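Local atomic coordinates of multicopper oxidase (Uncultured bacterium, PDB entry 4E9X), a protein that probably oxidises organic substrates at copper centres while reducing molecular oxygen to water, as other multicopper oxidases do. Residues L177-L181 with N294-S298; I270-E274 with W283-K287. All coordinates share one frame; numbering follows the deposited sequence. Where two conformers were deposited one is given.

Contact 1 of 2, residues L177-L181 with N294-S298; sequences LTQPL and NFFYS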
ATOM      1  N   LEU A 177      -7.773  24.752  -4.227  1.00 10.07           N
ATOM      2  CA  LEU A 177      -8.403  24.828  -5.562  1.00 10.38           C
ATOM      3  C   LEU A 177      -9.318  23.658  -5.840  1.00 10.24           C
ATOM      4  O   LEU A 177      -9.995  23.635  -6.879  1.00 11.31           O
ATOM      5  CB  LEU A 177      -7.366  24.969  -6.666  1.00 11.77           C
ATOM      6  CG  LEU A 177      -6.489  26.234  -6.577  1.00 13.21           C
ATOM      7  CD1 LEU A 177      -5.570  26.314  -7.801  1.00 18.26           C
ATOM      8  CD2 LEU A 177      -7.351  27.480  -6.407  1.00 17.73           C
ATOM      9  N   THR A 178      -9.369  22.672  -4.965  1.00  8.94           N
ATOM     10  CA  THR A 178     -10.405  21.640  -5.029  1.00  8.33           C
ATOM     11  C   THR A 178     -11.749  22.282  -4.688  1.00  8.71           C
ATOM     12  O   THR A 178     -11.855  23.475  -4.432  1.00 10.06           O
ATOM     13  CB  THR A 178     -10.045  20.503  -4.055  1.00  8.49           C
ATOM     14  OG1 THR A 178      -9.790  21.161  -2.815  1.00  9.65           O
ATOM     15  CG2 THR A 178      -8.792  19.760  -4.449  1.00  9.40           C
ATOM     16  N   GLN A 179     -12.802  21.471  -4.693  1.00  8.85           N
ATOM     17  CA  GLN A 179     -14.169  21.958  -4.407  1.00  8.80           C
ATOM     18  C   GLN A 179     -14.777  21.063  -3.328  1.00  9.12           C
ATOM     19  O   GLN A 179     -14.433  19.868  -3.239  1.00  8.55           O
ATOM     20  CB  GLN A 179     -15.037  21.841  -5.673  1.00  9.83           C
ATOM     21  CG  GLN A 179     -14.571  22.811  -6.754  1.00 11.05           C
ATOM     22  CD  GLN A 179     -15.170  24.185  -6.566  1.00 10.55           C
ATOM     23  OE1 GLN A 179     -16.123  24.336  -5.812  1.00 11.25           O
ATOM     24  NE2 GLN A 179     -14.577  25.152  -7.247  1.00 12.36           N
ATOM     25  N   PRO A 180     -15.704  21.599  -2.580  1.00  8.26           N
ATOM     26  CA  PRO A 180     -16.400  20.801  -1.575  1.00  8.70           C
ATOM     27  C   PRO A 180     -17.334  19.796  -2.201  1.00  7.91           C
ATOM     28  O   PRO A 180     -17.821  19.934  -3.332  1.00  9.37           O
ATOM     29  CB  PRO A 180     -17.239  21.869  -0.795  1.00  9.24           C
ATOM     30  CG  PRO A 180     -17.423  23.010  -1.785  1.00  9.72           C
ATOM     31  CD  PRO A 180     -16.140  23.015  -2.602  1.00  9.70           C
ATOM     32  N   LEU A 181     -17.613  18.760  -1.415  1.00  8.10           N
ATOM     33  CA  LEU A 181     -18.600  17.711  -1.733  0.50  8.21           C
ATOM     34  C   LEU A 181     -19.838  18.090  -0.925  1.00  8.38           C
ATOM     35  O   LEU A 181     -19.895  17.888   0.309  1.00  8.55           O
ATOM     36  CB  LEU A 181     -18.008  16.345  -1.385  0.50  9.78           C
ATOM     37  CG  LEU A 181     -18.606  15.077  -1.970  0.50  9.48           C
ATOM     38  CD1 LEU A 181     -17.735  13.855  -1.678  0.50  8.31           C
ATOM     39  CD2 LEU A 181     -20.016  14.848  -1.450  0.50 12.55           C
ATOM     40  N   ASN A 294     -20.003  20.235 -10.360  1.00  8.79           N
ATOM     41  CA  ASN A 294     -19.587  19.073 -11.129  1.00  8.77           C
ATOM     42  C   ASN A 294     -18.122  18.714 -10.985  1.00  7.68           C
ATOM     43  O   ASN A 294     -17.602  17.956 -11.815  1.00  8.67           O
ATOM     44  CB  ASN A 294     -19.888  19.321 -12.631  1.00  9.68           C
ATOM     45  CG  ASN A 294     -20.080  18.036 -13.399  1.00  8.91           C
ATOM     46  OD1 ASN A 294     -20.656  17.059 -12.907  1.00  9.14           O
ATOM     47  ND2 ASN A 294     -19.633  18.059 -14.662  1.00  9.88           N
ATOM     48  N   PHE A 295     -17.466  19.185  -9.948  1.00  8.19           N
ATOM     49  CA  PHE A 295     -16.046  18.912  -9.727  1.00  8.04           C
ATOM     50  C   PHE A 295     -15.776  17.423  -9.556  1.00  8.45           C
ATOM     51  O   PHE A 295     -14.664  16.986  -9.817  1.00  8.37           O
ATOM     52  CB  PHE A 295     -15.591  19.690  -8.488  1.00  9.25           C
ATOM     53  CG  PHE A 295     -14.092  19.453  -8.194  1.00  8.42           C
ATOM     54  CD1 PHE A 295     -13.103  20.058  -8.936  1.00  9.47           C
ATOM     55  CD2 PHE A 295     -13.734  18.578  -7.174  1.00  8.50           C
ATOM     56  CE1 PHE A 295     -11.747  19.798  -8.671  1.00  9.64           C
ATOM     57  CE2 PHE A 295     -12.411  18.303  -6.895  1.00  8.69           C
ATOM     58  CZ  PHE A 295     -11.425  18.914  -7.646  1.00  9.62           C
ATOM     59  N   PHE A 296     -16.765  16.658  -9.097  1.00  8.02           N
ATOM     60  CA  PHE A 296     -16.624  15.207  -8.976  1.00  8.03           C
ATOM     61  C   PHE A 296     -17.497  14.477  -9.977  1.00  7.47           C
ATOM     62  O   PHE A 296     -17.811  13.298  -9.801  1.00  7.97           O
ATOM     63  CB  PHE A 296     -16.992  14.738  -7.542  1.00  8.88           C
ATOM     64  CG  PHE A 296     -16.207  15.421  -6.443  1.00  8.07           C
ATOM     65  CD1 PHE A 296     -14.893  15.026  -6.182  1.00  9.11           C
ATOM     66  CD2 PHE A 296     -16.753  16.457  -5.678  1.00  9.24           C
ATOM     67  CE1 PHE A 296     -14.159  15.611  -5.158  1.00  8.44           C
ATOM     68  CE2 PHE A 296     -16.006  17.041  -4.633  1.00  9.03           C
ATOM     69  CZ  PHE A 296     -14.704  16.638  -4.386  1.00  9.69           C
ATOM     70  N   TYR A 297     -17.857  15.185 -11.079  1.00  8.16           N
ATOM     71  CA  TYR A 297     -18.679  14.604 -12.157  1.00  8.26           C
ATOM     72  C   TYR A 297     -20.075  14.240 -11.690  1.00  8.42           C
ATOM     73  O   TYR A 297     -20.829  13.549 -12.379  1.00  9.18           O
ATOM     74  CB  TYR A 297     -17.995  13.437 -12.871  1.00  8.88           C
ATOM     75  CG  TYR A 297     -17.145  13.794 -14.056  1.00  8.18           C
ATOM     76  CD1 TYR A 297     -17.576  14.649 -15.056  1.00  8.60           C
ATOM     77  CD2 TYR A 297     -15.890  13.197 -14.205  1.00  8.11           C
ATOM     78  CE1 TYR A 297     -16.770  14.964 -16.174  1.00  8.75           C
ATOM     79  CE2 TYR A 297     -15.074  13.491 -15.294  1.00  8.37           C
ATOM     80  CZ  TYR A 297     -15.518  14.363 -16.273  1.00  8.60           C
ATOM     81  OH  TYR A 297     -14.748  14.692 -17.368  1.00  9.19           O
ATOM     82  N   SER A 298     -20.539  14.740 -10.515  1.00  8.81           N
ATOM     83  CA  SER A 298     -21.831  14.241  -9.994  1.00  9.10           C
ATOM     84  C   SER A 298     -23.009  14.714 -10.807  1.00  8.79           C
ATOM     85  O   SER A 298     -23.997  14.039 -10.854  1.00 10.22           O
ATOM     86  CB  SER A 298     -22.018  14.736  -8.550  1.00  9.47           C
ATOM     87  OG  SER A 298     -21.019  14.207  -7.698  1.00 10.67           O
TER
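Gln-179 lies against one end of the Phe-295 side chain and Thr-178 against the other, an example of an aromatic side chain contacted along its length, on one face, by a neighbouring loop. Following Phe-295 outward from the backbone, CB comes first, 3.6 Å from Gln-179 CB. Ring atom CG then sits beside the same methylene and 3.7 Å from Gln-179 CG. On one flank of the ring CD1 continues along Gln-179 CG, while on the other CE2 passes under the backbone, 3.9 Å from Gln-179 N. At the tip, CZ ends 3.9 Å from Thr-178 CA. With CG anti to its own nitrogen (chi1 -180°), Phe-295 reaches straight across to the other segment. Gln-179 N stands above one ring face, toward the rim; the contact buries it and the model gives it no hydrogen-bond partner. The Gln-179 chain bends at chi2 (-85°) and carries its amide away from the ring, where OE1 accepts from Asp-292 N and NE2 donates to Asp-290 O.

Both phenylalanines occupy the central positions of a type I turn closed by Tyr-297 N to Asn-294 O at 2.9 Å. The turn belongs to the long segment that follows the last strand of the second cupredoxin-like domain, and Phe-296 reaches between strands 138-147 and 270-275, touching Val-140, Met-142 and Thr-271. Phe-295 CD2 stands over the centre of the Phe-296 ring, and the two rings of the turn pack against each other. Across the contact, Phe-296 CZ lies 3.4 Å from Gln-179 O, and the ring edge, at CE2, meets Pro-180 O at 3.7 Å. Phe-296 CE2 is also 3.9 Å from Leu-181 CB, where the chain enters strand 181-183.

Contact 2 of 2, residues I270-E274 with W283-K287; sequences ITVIE and WYVWK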
ATOM      1  N   ILE A 270      -7.600  17.283  -0.777  1.00  9.37           N
ATOM      2  CA  ILE A 270      -8.474  17.596   0.347  1.00  9.21           C
ATOM      3  C   ILE A 270      -9.804  18.147  -0.182  1.00  7.89           C
ATOM      4  O   ILE A 270      -9.755  19.075  -1.003  1.00  9.86           O
ATOM      5  CB  ILE A 270      -7.846  18.661   1.265  1.00 10.71           C
ATOM      6  CG1 ILE A 270      -6.476  18.273   1.789  1.00 11.51           C
ATOM      7  CG2 ILE A 270      -8.836  19.029   2.388  1.00 13.67           C
ATOM      8  CD1 ILE A 270      -5.742  19.378   2.536  1.00 13.55           C
ATOM      9  N   THR A 271     -10.925  17.640   0.305  1.00  8.03           N
ATOM     10  CA  THR A 271     -12.204  18.277   0.112  1.00  8.56           C
ATOM     11  C   THR A 271     -12.885  18.362   1.477  1.00  8.56           C
ATOM     12  O   THR A 271     -12.281  17.966   2.500  1.00  8.17           O
ATOM     13  CB  THR A 271     -13.046  17.542  -0.948  1.00  8.79           C
ATOM     14  OG1 THR A 271     -14.293  18.276  -1.118  1.00  9.96           O
ATOM     15  CG2 THR A 271     -13.369  16.119  -0.553  1.00 10.13           C
ATOM     16  N   VAL A 272     -14.092  18.916   1.499  1.00  8.55           N
ATOM     17  CA  VAL A 272     -14.901  18.965   2.734  1.00  7.98           C
ATOM     18  C   VAL A 272     -16.280  18.462   2.357  1.00  7.98           C
ATOM     19  O   VAL A 272     -16.864  18.924   1.334  1.00  8.86           O
ATOM     20  CB  VAL A 272     -15.001  20.402   3.255  1.00  7.90           C
ATOM     21  CG1 VAL A 272     -15.849  20.493   4.511  1.00  9.81           C
ATOM     22  CG2 VAL A 272     -13.622  20.967   3.502  1.00  9.55           C
ATOM     23  N   ILE A 273     -16.797  17.515   3.134  1.00  7.57           N
ATOM     24  CA  ILE A 273     -18.216  17.132   3.047  1.00  7.56           C
ATOM     25  C   ILE A 273     -18.953  18.238   3.763  1.00  7.99           C
ATOM     26  O   ILE A 273     -18.893  18.319   5.012  1.00  8.77           O
ATOM     27  CB  ILE A 273     -18.461  15.769   3.678  1.00  8.04           C
ATOM     28  CG1 ILE A 273     -17.552  14.701   2.977  1.00 10.67           C
ATOM     29  CG2 ILE A 273     -19.926  15.443   3.588  1.00  9.14           C
ATOM     30  CD1 ILE A 273     -17.448  13.430   3.794  1.00 15.89           C
ATOM     31  N   GLU A 274     -19.629  19.093   2.996  1.00  8.47           N
ATOM     32  CA  GLU A 274     -20.360  20.248   3.531  1.00  7.83           C
ATOM     33  C   GLU A 274     -21.828  19.902   3.522  1.00  8.35           C
ATOM     34  O   GLU A 274     -22.419  19.706   2.444  1.00  9.86           O
ATOM     35  CB  GLU A 274     -20.173  21.443   2.609  1.00  9.67           C
ATOM     36  CG  GLU A 274     -18.766  22.098   2.661  1.00  9.80           C
ATOM     37  CD  GLU A 274     -18.712  23.297   1.750  1.00  9.61           C
ATOM     38  OE1 GLU A 274     -19.663  23.557   0.964  1.00 10.10           O
ATOM     39  OE2 GLU A 274     -17.676  23.978   1.777  1.00 10.00           O
ATOM     40  N   TRP A 283     -15.033  32.283   9.777  1.00 16.11           N
ATOM     41  CA  TRP A 283     -13.633  31.823   9.688  1.00 15.60           C
ATOM     42  C   TRP A 283     -13.495  30.570   8.827  1.00 14.25           C
ATOM     43  O   TRP A 283     -12.377  30.067   8.648  1.00 16.40           O
ATOM     44  CB  TRP A 283     -12.983  31.562  11.062  1.00 16.52           C
ATOM     45  CG  TRP A 283     -13.915  30.909  12.018  1.00 15.43           C
ATOM     46  CD1 TRP A 283     -14.651  31.515  13.012  1.00 17.61           C
ATOM     47  CD2 TRP A 283     -14.232  29.515  12.089  1.00 15.43           C
ATOM     48  NE1 TRP A 283     -15.394  30.551  13.673  1.00 17.68           N
ATOM     49  CE2 TRP A 283     -15.136  29.322  13.116  1.00 16.02           C
ATOM     50  CE3 TRP A 283     -13.766  28.420  11.331  1.00 15.00           C
ATOM     51  CZ2 TRP A 283     -15.648  28.067  13.455  1.00 17.58           C
ATOM     52  CZ3 TRP A 283     -14.290  27.167  11.672  1.00 16.80           C
ATOM     53  CH2 TRP A 283     -15.210  26.995  12.715  1.00 16.62           C
ATOM     54  N   TYR A 284     -14.630  30.090   8.301  1.00 11.92           N
ATOM     55  CA  TYR A 284     -14.548  28.862   7.479  1.00 11.17           C
ATOM     56  C   TYR A 284     -13.737  29.111   6.230  1.00 11.73           C
ATOM     57  O   TYR A 284     -13.986  30.055   5.465  1.00 13.98           O
ATOM     58  CB  TYR A 284     -15.971  28.373   7.119  1.00 11.76           C
ATOM     59  CG  TYR A 284     -15.992  27.173   6.186  1.00 10.35           C
ATOM     60  CD1 TYR A 284     -15.152  26.073   6.446  1.00 10.50           C
ATOM     61  CD2 TYR A 284     -16.814  27.094   5.062  1.00  9.97           C
ATOM     62  CE1 TYR A 284     -15.172  24.989   5.612  1.00 10.87           C
ATOM     63  CE2 TYR A 284     -16.826  26.010   4.223  1.00  9.85           C
ATOM     64  CZ  TYR A 284     -15.976  24.943   4.509  1.00 10.29           C
ATOM     65  OH  TYR A 284     -15.978  23.840   3.687  1.00 10.58           O
ATOM     66  N   VAL A 285     -12.774  28.235   5.977  1.00 11.45           N
ATOM     67  CA  VAL A 285     -11.855  28.429   4.858  1.00 11.60           C
ATOM     68  C   VAL A 285     -12.579  28.573   3.512  1.00 12.12           C
ATOM     69  O   VAL A 285     -12.139  29.334   2.642  1.00 14.46           O
ATOM     70  CB  VAL A 285     -10.798  27.304   4.806  1.00 13.67           C
ATOM     71  CG1 VAL A 285     -11.445  25.950   4.462  1.00 14.28           C
ATOM     72  CG2 VAL A 285      -9.705  27.543   3.774  1.00 20.53           C
ATOM     73  N   TRP A 286     -13.691  27.903   3.350  1.00 12.20           N
ATOM     74  CA  TRP A 286     -14.388  27.907   2.051  1.00 11.17           C
ATOM     75  C   TRP A 286     -15.674  28.690   2.107  1.00 11.39           C
ATOM     76  O   TRP A 286     -16.596  28.477   1.286  1.00 11.76           O
ATOM     77  CB  TRP A 286     -14.532  26.460   1.593  1.00 11.38           C
ATOM     78  CG  TRP A 286     -13.425  25.970   0.695  1.00  9.97           C
ATOM     79  CD1 TRP A 286     -12.410  26.667   0.139  1.00 11.42           C
ATOM     80  CD2 TRP A 286     -13.273  24.604   0.257  1.00 10.22           C
ATOM     81  NE1 TRP A 286     -11.583  25.853  -0.649  1.00 11.56           N
ATOM     82  CE2 TRP A 286     -12.109  24.575  -0.575  1.00 10.50           C
ATOM     83  CE3 TRP A 286     -13.990  23.425   0.515  1.00  9.83           C
ATOM     84  CZ2 TRP A 286     -11.676  23.375  -1.171  1.00 10.77           C
ATOM     85  CZ3 TRP A 286     -13.553  22.250  -0.091  1.00  9.72           C
ATOM     86  CH2 TRP A 286     -12.421  22.226  -0.917  1.00  9.76           C
ATOM     87  N   LYS A 287     -15.785  29.645   3.023  1.00 12.08           N
ATOM     88  CA  LYS A 287     -16.968  30.519   3.000  1.00 13.28           C
ATOM     89  C   LYS A 287     -17.038  31.270   1.671  1.00 14.25           C
ATOM     90  O   LYS A 287     -16.019  31.740   1.152  1.00 17.78           O
ATOM     91  CB  LYS A 287     -16.899  31.482   4.190  1.00 16.34           C
ATOM     92  CG  LYS A 287     -17.958  32.576   4.148  1.00 19.61           C
ATOM     93  CD  LYS A 287     -17.660  33.644   5.182  1.00 30.07           C
ATOM     94  CE  LYS A 287     -18.649  34.780   4.991  1.00 36.31           C
ATOM     95  NZ  LYS A 287     -20.042  34.303   4.708  1.00 45.13           N
TER
HETATM   96  O   HOH W   1     -18.291  26.308   0.561  1.00 15.25           O
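Tyr-284 and Glu-274 meet obliquely, the phenol and carboxylate planes 63° apart, and the tyrosine hydroxyl donates to Glu-274 OE2 at 2.6 Å. The bond uses the lone pair of OE2 that faces away from OE1, and OE2 lies near the plane of the ring, at its edge. The Glu-274 chain is extended beyond CG (chi2 -178°), which carries the carboxylate out to the phenol. A water also donates to Glu-274 OE2, at 2.7 Å, and to Trp-286 O, at 2.8 Å; OE2 thus holds Tyr-284 directly and the Trp-286 carbonyl through the water. Glu-274 OE1 is turned to a salt bridge with Arg-182. A leucine in place of Glu-274 would probably leave the Tyr-284 hydroxyl and the Arg-182 charge without their mate and deprive the water of one acceptor.

Val-272 turns its methyls against both aromatic residues: CG1 meets Tyr-284 OH at 3.4 Å, while CG2 also lies by the hydroxyl and slides past the indole, 3.8 Å from Trp-286 CZ3. The far end of the indole crosses Thr-271 at about a right angle. A type I turn from Tyr-284 to Lys-287 folds the chain back, placing Trp-286 N over the centre of the tyrosine ring.

Beyond Val-272 and Tyr-284 lie Val-78 and Gly-77 of a second subunit. Strand 270-275, which carries the other half of the contact, lies between strands 181-183 and 248-253 in the second cupredoxin-like domain.

In the fold
Running from the N terminus, the chain first meets 177-181, the lead into strand 181-183, and after the greater part of the second cupredoxin-like domain it reaches strand 270-275. Contact 2 closes a short loop of eight residues as 283-287 returns to that strand. Continuing to 294-298, the chain comes back to 177-181 in contact 1, which closes a loop of 112 residues with contact 2 nested inside. The two meet directly: Thr-271 OG1 is probably hydrogen-bonded to Gln-179 O, and Thr-178 OG1 to Ile-270 O. Together they fasten the chain that follows the last strand to the lead into edge strand 181-183 and to its neighbour, strand 270-275, en route to strand 306-308.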